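Local atomic coordinates of adenylate kinase (Cryptosporidium parvum Iowa II, PDB entry 3BE4), a protein that probably catalyses the reversible transfer of a phosphate group between ATP and AMP. Residues 7-12 and 113-118. Residues are numbered along the deposited sequence; the frame is centred on the assembly and turned at random. Where two conformers were deposited one is given.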
loop_
_atom_site.group_PDB
_atom_site.type_symbol
_atom_site.label_atom_id
_atom_site.label_comp_id
_atom_site.label_asym_id
_atom_site.label_seq_id
_atom_site.Cartn_x
_atom_site.Cartn_y
_atom_site.Cartn_z
ATOM N N ASN A 7 -0.895 14.354 3.862
ATOM C CA ASN A 7 -0.320 13.837 2.606
ATOM C C ASN A 7 0.698 12.844 3.030
ATOM O O ASN A 7 1.815 13.191 3.413
ATOM C CB ASN A 7 0.324 14.940 1.712
ATOM C CG ASN A 7 -0.761 15.888 1.155
ATOM O OD1 ASN A 7 -1.913 15.538 1.136
ATOM N ND2 ASN A 7 -0.360 17.082 0.711
ATOM N N LEU A 8 0.320 11.576 2.906
ATOM C CA LEU A 8 1.034 10.474 3.646
ATOM C C LEU A 8 1.529 9.424 2.654
ATOM O O LEU A 8 0.899 9.110 1.676
ATOM C CB LEU A 8 0.178 9.620 4.560
ATOM C CG LEU A 8 -0.512 10.410 5.609
ATOM C CD1 LEU A 8 -1.426 9.483 6.345
ATOM C CD2 LEU A 8 0.457 11.044 6.560
ATOM N N ILE A 9 2.723 8.913 2.929
ATOM C CA ILE A 9 3.192 7.684 2.233
ATOM C C ILE A 9 3.398 6.627 3.333
ATOM O O ILE A 9 3.931 6.943 4.379
ATOM C CB ILE A 9 4.579 7.968 1.581
ATOM C CG1 ILE A 9 4.457 8.985 0.402
ATOM C CG2 ILE A 9 5.175 6.680 0.955
ATOM C CD1 ILE A 9 5.788 9.309 -0.276
ATOM N N LEU A 10 2.922 5.423 3.076
ATOM C CA LEU A 10 3.306 4.261 3.903
ATOM C C LEU A 10 4.389 3.431 3.138
ATOM O O LEU A 10 4.215 3.098 1.945
ATOM C CB LEU A 10 2.094 3.406 4.105
ATOM C CG LEU A 10 0.879 4.137 4.732
ATOM C CD1 LEU A 10 -0.144 3.098 5.052
ATOM C CD2 LEU A 10 1.264 4.927 5.923
ATOM N N ILE A 11 5.553 3.113 3.746
ATOM C CA ILE A 11 6.502 2.263 3.045
ATOM C C ILE A 11 6.654 1.048 4.002
ATOM O O ILE A 11 6.667 1.163 5.231
ATOM C CB ILE A 11 7.911 2.955 3.077
ATOM C CG1 ILE A 11 7.904 4.165 2.152
ATOM C CG2 ILE A 11 8.997 1.987 2.483
ATOM C CD1 ILE A 11 9.237 4.956 2.338
ATOM N N GLY A 12 6.774 -0.104 3.425
ATOM C CA GLY A 12 6.984 -1.249 4.308
ATOM C C GLY A 12 7.024 -2.450 3.358
ATOM O O GLY A 12 6.603 -2.365 2.215
ATOM N N THR A 113 3.212 15.413 4.114
ATOM C CA THR A 113 3.161 15.574 5.512
ATOM C C THR A 113 4.124 14.633 6.251
ATOM O O THR A 113 4.853 15.030 7.181
ATOM C CB THR A 113 1.686 15.247 6.030
ATOM O OG1 THR A 113 0.877 16.091 5.357
ATOM C CG2 THR A 113 1.522 15.471 7.595
ATOM N N SER A 114 4.028 13.328 5.946
ATOM C CA SER A 114 4.685 12.358 6.798
ATOM C C SER A 114 4.879 11.144 5.930
ATOM O O SER A 114 4.060 10.909 5.033
ATOM C CB SER A 114 3.767 11.848 7.973
ATOM O OG SER A 114 3.737 12.857 9.010
ATOM N N VAL A 115 5.931 10.388 6.229
ATOM C CA VAL A 115 6.134 9.077 5.593
ATOM C C VAL A 115 6.258 8.130 6.793
ATOM O O VAL A 115 7.013 8.397 7.757
ATOM C CB VAL A 115 7.466 9.061 4.769
ATOM C CG1 VAL A 115 7.781 7.665 4.283
ATOM C CG2 VAL A 115 7.381 10.038 3.569
ATOM N N ILE A 116 5.566 7.013 6.735
ATOM C CA ILE A 116 5.528 6.105 7.905
ATOM C C ILE A 116 6.097 4.792 7.404
ATOM O O ILE A 116 5.558 4.156 6.464
ATOM C CB ILE A 116 4.087 5.861 8.384
ATOM C CG1 ILE A 116 3.606 7.193 8.946
ATOM C CG2 ILE A 116 4.059 4.840 9.597
ATOM C CD1 ILE A 116 2.106 7.181 9.562
ATOM N N TYR A 117 7.132 4.303 8.089
ATOM C CA TYR A 117 7.824 3.088 7.647
ATOM C C TYR A 117 7.404 1.950 8.604
ATOM O O TYR A 117 7.543 2.048 9.841
ATOM C CB TYR A 117 9.329 3.312 7.746
ATOM C CG TYR A 117 10.204 2.073 7.516
ATOM C CD1 TYR A 117 9.880 1.081 6.610
ATOM C CD2 TYR A 117 11.381 1.956 8.231
ATOM C CE1 TYR A 117 10.709 -0.120 6.476
ATOM C CE2 TYR A 117 12.179 0.851 8.081
ATOM C CZ TYR A 117 11.829 -0.161 7.235
ATOM O OH TYR A 117 12.725 -1.204 7.161
ATOM N N PHE A 118 6.844 0.887 8.044
ATOM C CA PHE A 118 6.312 -0.228 8.845
ATOM C C PHE A 118 7.481 -1.216 9.024
ATOM O O PHE A 118 7.903 -1.872 8.045
ATOM C CB PHE A 118 5.226 -0.976 8.049
ATOM C CG PHE A 118 3.851 -0.289 8.100
ATOM C CD1 PHE A 118 3.683 1.113 7.883
ATOM C CD2 PHE A 118 2.723 -1.064 8.332
ATOM C CE1 PHE A 118 2.366 1.686 7.951
ATOM C CE2 PHE A 118 1.474 -0.538 8.344
ATOM C CZ PHE A 118 1.246 0.868 8.216
#
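Ile11 leans back toward Val115, its CD1 packing on Val115 CG1 at 3.6 Å while the two side chains cross at a slant. CG1 of the valine is there because it lies anti to its own backbone N (chi1 172°), which leaves CG2 to rest against Ile9 CB. Tyr117 continues this face, presenting CD1 at its ring edge to Ile11 O, 3.5 Å away and in the ring plane.

On the face of Leu8, Leu10, Ile116 and Phe118, Leu10 and Ile116 run side by side in the same direction, with Leu10 CD2 3.9 Å from Ile116 CB. Both methyls of Leu10 also approach the Phe118 ring, CD2 meeting CE1 obliquely at 4.0 Å.

Between the faces runs a parallel ladder in which Ile9 and Ile11, on strand 7-12, each bond through both N and O: Ile9 N donates to Ser114 O, Ile116 N to Ile9 O, Ile11 N to Ile116 O, and Phe118 N to Ile11 O at 2.8 Å. At the start, Thr113 fastens Asn7 twice, OG1 accepting from Asn7 N at 2.9 Å (167° at the hydrogen) and its N giving to Asn7 O.

Strand 7-12 is the central strand of the five-stranded parallel sheet of the P-loop kinase fold, and 114-119 lies next to it, followed by 197-201; on its other side 7-12 is flanked by 86-89. Tyr191 of helix 186-192 covers Ile9, Ile11 and Val115, while helix 18-29 packs on Leu10 and Phe118.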